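Local coordinates for protein PTS system, IIabc component (Clostridium difficile, PDB 3IPJ) that probably serves as the EIIB domain of a membrane sugar phosphotransferase permease, likely for trehalose, passing a phosphoryl group to incoming sugar through a phosphocysteine, at residues N4-I9 with V72-A77; K8-L13 with E80-K85. One frame throughout, in Å; residues are numbered along the deposited sequence.

Contact 1: N4-I9 with V72-A77; sequences NKYNKI and VNKVYA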
ATOM      1  N   ASN A   4     -14.989   5.752   5.283  1.00 14.30           N
ATOM      2  CA  ASN A   4     -13.652   5.577   5.844  1.00 13.39           C
ATOM      3  C   ASN A   4     -13.075   4.158   5.585  1.00 14.07           C
ATOM      4  O   ASN A   4     -12.022   3.826   6.079  1.00 16.71           O
ATOM      5  CB  ASN A   4     -13.682   5.794   7.379  1.00 14.81           C
ATOM      6  CG  ASN A   4     -14.611   4.815   8.069  1.00 22.55           C
ATOM      7  OD1 ASN A   4     -15.390   4.172   7.484  1.00 21.35           O
ATOM      8  ND2 ASN A   4     -14.525   4.808   9.379  1.00 22.62           N
ATOM      9  N   LYS A   5     -13.796   3.348   4.837  1.00 10.63           N
ATOM     10  CA  LYS A   5     -13.391   1.983   4.579  1.00 12.11           C
ATOM     11  C   LYS A   5     -11.966   1.911   4.105  1.00 11.05           C
ATOM     12  O   LYS A   5     -11.213   1.059   4.557  1.00 11.35           O
ATOM     13  CB  LYS A   5     -14.357   1.362   3.515  1.00 14.34           C
ATOM     14  CG  LYS A   5     -13.965  -0.061   3.027  1.00 13.82           C
ATOM     15  CD  LYS A   5     -14.951  -0.531   1.926  1.00 13.61           C
ATOM     16  CE  LYS A   5     -14.458  -1.766   1.102  1.00 15.21           C
ATOM     17  NZ  LYS A   5     -14.698  -3.061   1.899  1.00 12.96           N
ATOM     18  N   TYR A   6     -11.618   2.840   3.206  1.00 10.54           N
ATOM     19  CA  TYR A   6     -10.320   2.750   2.482  1.00 11.69           C
ATOM     20  C   TYR A   6      -9.154   3.308   3.256  1.00 12.71           C
ATOM     21  O   TYR A   6      -7.988   2.869   3.113  1.00 12.28           O
ATOM     22  CB  TYR A   6     -10.395   3.378   1.093  1.00 13.74           C
ATOM     23  CG  TYR A   6     -11.464   2.664   0.302  1.00 13.22           C
ATOM     24  CD1 TYR A   6     -11.281   1.346  -0.170  1.00 12.53           C
ATOM     25  CD2 TYR A   6     -12.694   3.284   0.083  1.00 13.37           C
ATOM     26  CE1 TYR A   6     -12.287   0.713  -0.842  1.00 12.62           C
ATOM     27  CE2 TYR A   6     -13.705   2.634  -0.584  1.00 13.60           C
ATOM     28  CZ  TYR A   6     -13.491   1.368  -1.046  1.00 11.88           C
ATOM     29  OH  TYR A   6     -14.539   0.757  -1.655  1.00 11.40           O
ATOM     30  N   ASN A   7      -9.469   4.293   4.084  1.00 13.98           N
ATOM     31  CA  ASN A   7      -8.475   4.840   5.007  1.00 14.67           C
ATOM     32  C   ASN A   7      -8.163   3.872   6.171  1.00 14.10           C
ATOM     33  O   ASN A   7      -7.004   3.814   6.586  1.00 14.96           O
ATOM     34  CB  ASN A   7      -8.932   6.209   5.467  1.00 18.73           C
ATOM     35  CG  ASN A   7      -7.900   6.909   6.287  1.00 23.74           C
ATOM     36  OD1 ASN A   7      -8.021   6.927   7.511  1.00 19.15           O
ATOM     37  ND2 ASN A   7      -6.865   7.505   5.627  1.00 29.54           N
ATOM     38  N   LYS A   8      -9.141   3.077   6.637  1.00 11.87           N
ATOM     39  CA  LYS A   8      -8.890   2.007   7.652  1.00 12.15           C
ATOM     40  C   LYS A   8      -7.945   0.910   7.108  1.00 11.83           C
ATOM     41  O   LYS A   8      -6.971   0.558   7.738  1.00 12.37           O
ATOM     42  CB  LYS A   8     -10.181   1.344   8.136  1.00 14.38           C
ATOM     43  CG  LYS A   8     -11.144   2.322   8.732  1.00 14.60           C
ATOM     44  CD  LYS A   8     -12.499   1.681   9.022  1.00 18.30           C
ATOM     45  CE  LYS A   8     -12.341   0.343   9.693  1.00 22.44           C
ATOM     46  NZ  LYS A   8     -12.199   0.486  11.191  1.00 27.79           N
ATOM     47  N   ILE A   9      -8.252   0.373   5.926  1.00 13.42           N
ATOM     48  CA  ILE A   9      -7.324  -0.527   5.258  1.00  9.52           C
ATOM     49  C   ILE A   9      -5.909   0.110   5.114  1.00  9.62           C
ATOM     50  O   ILE A   9      -4.921  -0.495   5.486  1.00 11.49           O
ATOM     51  CB  ILE A   9      -7.882  -0.953   3.847  1.00 10.41           C
ATOM     52  CG1 ILE A   9      -9.268  -1.669   4.005  1.00  9.51           C
ATOM     53  CG2 ILE A   9      -6.820  -1.777   3.048  1.00 11.39           C
ATOM     54  CD1 ILE A   9     -10.143  -1.787   2.693  1.00 10.36           C
ATOM     55  N   VAL A  72      -7.932  -0.743  -5.258  1.00 10.19           N
ATOM     56  CA  VAL A  72      -6.532  -0.365  -5.149  1.00 11.59           C
ATOM     57  C   VAL A  72      -6.321   1.183  -5.222  1.00 12.09           C
ATOM     58  O   VAL A  72      -5.503   1.732  -4.473  1.00 11.07           O
ATOM     59  CB  VAL A  72      -5.632  -1.152  -6.181  1.00 10.68           C
ATOM     60  CG1 VAL A  72      -6.015  -0.812  -7.591  1.00 10.35           C
ATOM     61  CG2 VAL A  72      -4.116  -0.834  -5.928  1.00 10.77           C
ATOM     62  N   ASN A  73      -7.048   1.887  -6.109  1.00 10.89           N
ATOM     63  CA  ASN A  73      -6.913   3.362  -6.271  1.00  9.65           C
ATOM     64  C   ASN A  73      -7.411   4.142  -5.089  1.00 11.79           C
ATOM     65  O   ASN A  73      -6.826   5.170  -4.771  1.00 11.91           O
ATOM     66  CB  ASN A  73      -7.718   3.819  -7.487  1.00  9.28           C
ATOM     67  CG  ASN A  73      -7.295   3.108  -8.758  1.00 12.38           C
ATOM     68  OD1 ASN A  73      -6.471   3.622  -9.512  1.00 18.65           O
ATOM     69  ND2 ASN A  73      -7.835   1.929  -8.992  1.00 10.64           N
ATOM     70  N   LYS A  74      -8.522   3.643  -4.467  1.00 10.99           N
ATOM     71  CA  LYS A  74      -9.173   4.281  -3.327  1.00  9.19           C
ATOM     72  C   LYS A  74      -8.281   4.150  -2.096  1.00  9.67           C
ATOM     73  O   LYS A  74      -8.189   5.071  -1.275  1.00 11.18           O
ATOM     74  CB  LYS A  74     -10.541   3.653  -3.082  1.00 10.26           C
ATOM     75  CG  LYS A  74     -11.433   3.860  -4.330  1.00 12.10           C
ATOM     76  CD  LYS A  74     -12.803   3.051  -4.292  1.00 12.00           C
ATOM     77  CE  LYS A  74     -13.539   3.082  -5.701  1.00 10.83           C
ATOM     78  NZ  LYS A  74     -14.353   4.276  -6.008  1.00 11.86           N
ATOM     79  N   VAL A  75      -7.584   3.012  -1.990  1.00 11.86           N
ATOM     80  CA  VAL A  75      -6.612   2.824  -0.879  1.00  9.66           C
ATOM     81  C   VAL A  75      -5.375   3.674  -1.154  1.00 11.00           C
ATOM     82  O   VAL A  75      -4.826   4.342  -0.240  1.00 11.43           O
ATOM     83  CB  VAL A  75      -6.248   1.353  -0.669  1.00  9.56           C
ATOM     84  CG1 VAL A  75      -5.048   1.170   0.321  1.00  8.58           C
ATOM     85  CG2 VAL A  75      -7.523   0.619  -0.204  1.00  9.79           C
ATOM     86  N   TYR A  76      -4.972   3.716  -2.417  1.00 10.62           N
ATOM     87  CA  TYR A  76      -3.801   4.520  -2.731  1.00  9.95           C
ATOM     88  C   TYR A  76      -4.062   6.019  -2.361  1.00 10.08           C
ATOM     89  O   TYR A  76      -3.203   6.700  -1.806  1.00 10.21           O
ATOM     90  CB  TYR A  76      -3.442   4.291  -4.198  1.00 12.62           C
ATOM     91  CG  TYR A  76      -2.164   4.950  -4.530  1.00 12.21           C
ATOM     92  CD1 TYR A  76      -0.958   4.453  -4.042  1.00 13.33           C
ATOM     93  CD2 TYR A  76      -2.135   6.094  -5.334  1.00 14.99           C
ATOM     94  CE1 TYR A  76       0.279   5.088  -4.345  1.00 15.98           C
ATOM     95  CE2 TYR A  76      -0.900   6.725  -5.622  1.00 17.72           C
ATOM     96  CZ  TYR A  76       0.270   6.191  -5.116  1.00 18.20           C
ATOM     97  OH  TYR A  76       1.428   6.778  -5.371  1.00 25.63           O
ATOM     98  N   ALA A  77      -5.253   6.527  -2.690  1.00 11.74           N
ATOM     99  CA  ALA A  77      -5.628   7.914  -2.425  1.00 11.87           C
ATOM    100  C   ALA A  77      -5.606   8.283  -0.892  1.00 16.56           C
ATOM    101  O   ALA A  77      -5.311   9.440  -0.480  1.00 15.24           O
ATOM    102  CB  ALA A  77      -7.010   8.205  -3.063  1.00 15.12           C
TER
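Tyr6 lays its ring against the aliphatic chain of Lys74, the two side chains running side by side in the same direction. Lys74 CB sits 3.7 Å from the centroid of the Tyr6 ring and only 14° off the ring normal, a CH-pi contact over the face. Farther out, Lys74 CD reaches the phenol end, 3.7 Å from Tyr6 CZ, so the lysine follows the ring along its length before its chain bends at the last torsion and the ammonium group departs from the ring. Lys5 CG covers the other face, leaving the ring between two lysine chains. Tyr6 CG lies anti to its own carbonyl carbon (chi1 -59°), which swings the ring alongside Lys74. At the ring edge, near its plane, Val75 CG2 comes to 3.8 Å from Tyr6 CD1. Val75 CG2 also meets Ile9 CG2 at 4.1 Å, the two side chains crossing at about a right angle on the buried side. The side-chain packing is apolar and CH-pi; the backbones come nearest at Tyr6 and Val75, with CA atoms 5.0 Å apart. Away from the predicted phosphocysteine Cys28, the two helical segments cross at -71° with axes 8.2 Å apart. Lys5 NZ is held by salt bridges to Asp51 and Glu52, while Val75 also packs on Leu32 of strand 31-36, joining the crossing of the EIIB domain's first and last helices to its four-stranded antiparallel sheet.

Contact 2: K8-L13 with E80-K85; sequences KIANEL and EKMGLK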
ATOM      1  N   LYS A   8      -9.141   3.077   6.637  1.00 11.87           N
ATOM      2  CA  LYS A   8      -8.890   2.007   7.652  1.00 12.15           C
ATOM      3  C   LYS A   8      -7.945   0.910   7.108  1.00 11.83           C
ATOM      4  O   LYS A   8      -6.971   0.558   7.738  1.00 12.37           O
ATOM      5  CB  LYS A   8     -10.181   1.344   8.136  1.00 14.38           C
ATOM      6  CG  LYS A   8     -11.144   2.322   8.732  1.00 14.60           C
ATOM      7  CD  LYS A   8     -12.499   1.681   9.022  1.00 18.30           C
ATOM      8  CE  LYS A   8     -12.341   0.343   9.693  1.00 22.44           C
ATOM      9  NZ  LYS A   8     -12.199   0.486  11.191  1.00 27.79           N
ATOM     10  N   ILE A   9      -8.252   0.373   5.926  1.00 13.42           N
ATOM     11  CA  ILE A   9      -7.324  -0.527   5.258  1.00  9.52           C
ATOM     12  C   ILE A   9      -5.909   0.110   5.114  1.00  9.62           C
ATOM     13  O   ILE A   9      -4.921  -0.495   5.486  1.00 11.49           O
ATOM     14  CB  ILE A   9      -7.882  -0.953   3.847  1.00 10.41           C
ATOM     15  CG1 ILE A   9      -9.268  -1.669   4.005  1.00  9.51           C
ATOM     16  CG2 ILE A   9      -6.820  -1.777   3.048  1.00 11.39           C
ATOM     17  CD1 ILE A   9     -10.143  -1.787   2.693  1.00 10.36           C
ATOM     18  N   ALA A  10      -5.806   1.325   4.585  1.00  9.64           N
ATOM     19  CA  ALA A  10      -4.492   1.970   4.431  1.00 10.94           C
ATOM     20  C   ALA A  10      -3.799   1.988   5.763  1.00 11.13           C
ATOM     21  O   ALA A  10      -2.613   1.659   5.860  1.00 10.50           O
ATOM     22  CB  ALA A  10      -4.639   3.403   3.934  1.00 13.49           C
ATOM     23  N   ASN A  11      -4.493   2.417   6.801  1.00 11.23           N
ATOM     24  CA  ASN A  11      -3.844   2.477   8.119  1.00 13.50           C
ATOM     25  C   ASN A  11      -3.419   1.129   8.673  1.00 13.25           C
ATOM     26  O   ASN A  11      -2.325   1.017   9.281  1.00 11.59           O
ATOM     27  CB  ASN A  11      -4.663   3.294   9.126  1.00 11.94           C
ATOM     28  CG  ASN A  11      -4.342   4.773   9.014  1.00 19.27           C
ATOM     29  OD1 ASN A  11      -5.090   5.495   8.411  1.00 23.24           O
ATOM     30  ND2 ASN A  11      -3.164   5.210   9.533  1.00 22.46           N
ATOM     31  N   GLU A  12      -4.271   0.118   8.482  1.00 12.42           N
ATOM     32  CA  GLU A  12      -3.926  -1.226   8.962  1.00 11.25           C
ATOM     33  C   GLU A  12      -2.703  -1.690   8.207  1.00 11.56           C
ATOM     34  O   GLU A  12      -1.775  -2.252   8.812  1.00 11.78           O
ATOM     35  CB  GLU A  12      -5.059  -2.209   8.807  1.00 11.54           C
ATOM     36  CG  GLU A  12      -6.114  -1.921   9.890  1.00 21.37           C
ATOM     37  CD  GLU A  12      -7.435  -2.769   9.856  1.00 30.49           C
ATOM     38  OE1 GLU A  12      -7.375  -3.960   9.443  1.00 28.80           O
ATOM     39  OE2 GLU A  12      -8.541  -2.242  10.317  1.00 34.51           O
ATOM     40  N   LEU A  13      -2.689  -1.470   6.883  1.00 10.20           N
ATOM     41  CA  LEU A  13      -1.545  -1.884   6.068  1.00 12.22           C
ATOM     42  C   LEU A  13      -0.256  -1.199   6.543  1.00 11.72           C
ATOM     43  O   LEU A  13       0.759  -1.903   6.778  1.00 12.93           O
ATOM     44  CB  LEU A  13      -1.831  -1.647   4.566  1.00 11.31           C
ATOM     45  CG  LEU A  13      -2.861  -2.631   4.023  1.00  9.59           C
ATOM     46  CD1 LEU A  13      -3.174  -2.321   2.512  1.00  9.29           C
ATOM     47  CD2 LEU A  13      -2.501  -4.094   4.274  1.00 11.06           C
ATOM     48  N   GLU A  80      -1.786   8.404  -0.021  1.00 15.66           N
ATOM     49  CA  GLU A  80      -1.287   9.672  -0.588  1.00 15.29           C
ATOM     50  C   GLU A  80      -1.335  10.893   0.372  1.00 20.21           C
ATOM     51  O   GLU A  80      -0.598  11.858   0.159  1.00 23.42           O
ATOM     52  CB  GLU A  80      -2.054  10.051  -1.863  1.00 16.26           C
ATOM     53  CG  GLU A  80      -1.519   9.496  -3.198  1.00 23.40           C
ATOM     54  CD  GLU A  80      -2.380   9.822  -4.477  1.00 22.71           C
ATOM     55  OE1 GLU A  80      -3.646   9.679  -4.478  1.00 21.87           O
ATOM     56  OE2 GLU A  80      -1.728  10.178  -5.510  1.00 23.16           O
ATOM     57  N   LYS A  81      -2.207  10.900   1.385  1.00 22.91           N
ATOM     58  CA  LYS A  81      -2.271  12.047   2.298  1.00 25.30           C
ATOM     59  C   LYS A  81      -1.374  11.806   3.522  1.00 30.43           C
ATOM     60  O   LYS A  81      -1.023  12.726   4.259  1.00 29.89           O
ATOM     61  CB  LYS A  81      -3.715  12.333   2.745  1.00 26.62           C
ATOM     62  CG  LYS A  81      -4.773  12.290   1.654  1.00 24.46           C
ATOM     63  CD  LYS A  81      -6.163  12.044   2.293  1.00 24.70           C
ATOM     64  CE  LYS A  81      -7.330  11.912   1.282  1.00 24.70           C
ATOM     65  NZ  LYS A  81      -8.667  11.633   2.000  1.00 27.71           N
ATOM     66  N   MET A  82      -1.003  10.546   3.717  1.00 31.13           N
ATOM     67  CA  MET A  82      -0.284  10.131   4.898  1.00 29.05           C
ATOM     68  C   MET A  82       1.160  10.670   4.876  1.00 32.04           C
ATOM     69  O   MET A  82       1.854  10.649   5.884  1.00 30.21           O
ATOM     70  CB  MET A  82      -0.328   8.592   5.013  1.00 27.49           C
ATOM     71  CG  MET A  82      -1.695   7.987   5.414  1.00 26.84           C
ATOM     72  SD  MET A  82      -1.660   6.175   5.545  1.00 25.37           S
ATOM     73  CE  MET A  82      -3.381   5.961   5.839  1.00 27.15           C
ATOM     74  N   GLY A  83       1.622  11.158   3.729  1.00 32.47           N
ATOM     75  CA  GLY A  83       2.941  11.756   3.664  1.00 31.43           C
ATOM     76  C   GLY A  83       4.096  10.827   3.289  1.00 34.94           C
ATOM     77  O   GLY A  83       5.241  11.261   3.125  1.00 41.56           O
ATOM     78  N   LEU A  84       3.839   9.532   3.164  1.00 31.59           N
ATOM     79  CA  LEU A  84       4.920   8.639   2.769  1.00 27.52           C
ATOM     80  C   LEU A  84       5.302   9.043   1.332  1.00 26.80           C
ATOM     81  O   LEU A  84       4.566   9.819   0.682  1.00 27.37           O
ATOM     82  CB  LEU A  84       4.489   7.174   2.879  1.00 23.34           C
ATOM     83  CG  LEU A  84       3.773   6.820   4.199  1.00 21.58           C
ATOM     84  CD1 LEU A  84       2.666   7.758   4.405  1.00 24.46           C
ATOM     85  CD2 LEU A  84       3.159   5.475   4.192  1.00 15.97           C
ATOM     86  N   LYS A  85       6.465   8.589   0.868  1.00 23.25           N
ATOM     87  CA  LYS A  85       6.885   8.743  -0.504  1.00 20.79           C
ATOM     88  C   LYS A  85       5.976   7.868  -1.404  1.00 19.69           C
ATOM     89  O   LYS A  85       6.196   6.671  -1.557  1.00 21.71           O
ATOM     90  CB  LYS A  85       8.362   8.304  -0.579  1.00 26.61           C
ATOM     91  CG  LYS A  85       9.179   8.704  -1.798  1.00 33.96           C
ATOM     92  CD  LYS A  85      10.706   8.427  -1.552  1.00 34.62           C
ATOM     93  CE  LYS A  85      11.512   8.114  -2.874  1.00 34.79           C
ATOM     94  NZ  LYS A  85      11.727   9.249  -3.877  1.00 33.57           N
TER
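Met82 makes every contact here through its terminal methyl, and the interactions are of two kinds. The apolar one joins Met82 CE to Ala10 CB at 3.4 Å, tighter than usual for two carbons. Met82 reaches this far because its chain is extended beyond CG (chi2 -179°, chi3 -175°), carrying the methyl from the loop to the helix, although the nearest CA atoms, those of Asn11 and Met82, are 9.0 Å apart. Ala10 points toward the loop, and its small side chain lets the methyl come close to the helix backbone. In the EIIB domain this is where the chain, having finished helix 71-79, turns past the flank of the N-terminal helix 5-17; Ala10 also packs on Glu78 and Val79 of helix 71-79, and Met82 touches Ile14 farther along helix 5-17. The second kind is polar against apolar: the end of the Asn11 side chain lies beside the same methyl, with Asn11 CG 3.5 Å from Met82 CE, the two chains meeting at a slant. Gly83 follows with a positive phi of 92°, and beyond it Leu84 packs on Ile14 of helix 5-17 and on Ile22 and Ile25 of strand 22-27.

From the N terminus, helix 5-17 comes first and supplies one side of both contacts, sharing Lys8 and Ile9. The chain then builds all four strands and helix 44-48 before helix 71-79 returns to residues 4-9, closing the loop of contact 1. A few residues later 80-85 meets 8-13 and closes contact 2. Because the later partner pairs with the later part of helix 5-17, the two closures cross rather than nest. Their centres lie 8 Å apart, and they touch where Asn7 ND2 packs on Met82 CE at 3.8 Å. Together they tie the first helix to the last helix and to the loop that follows it.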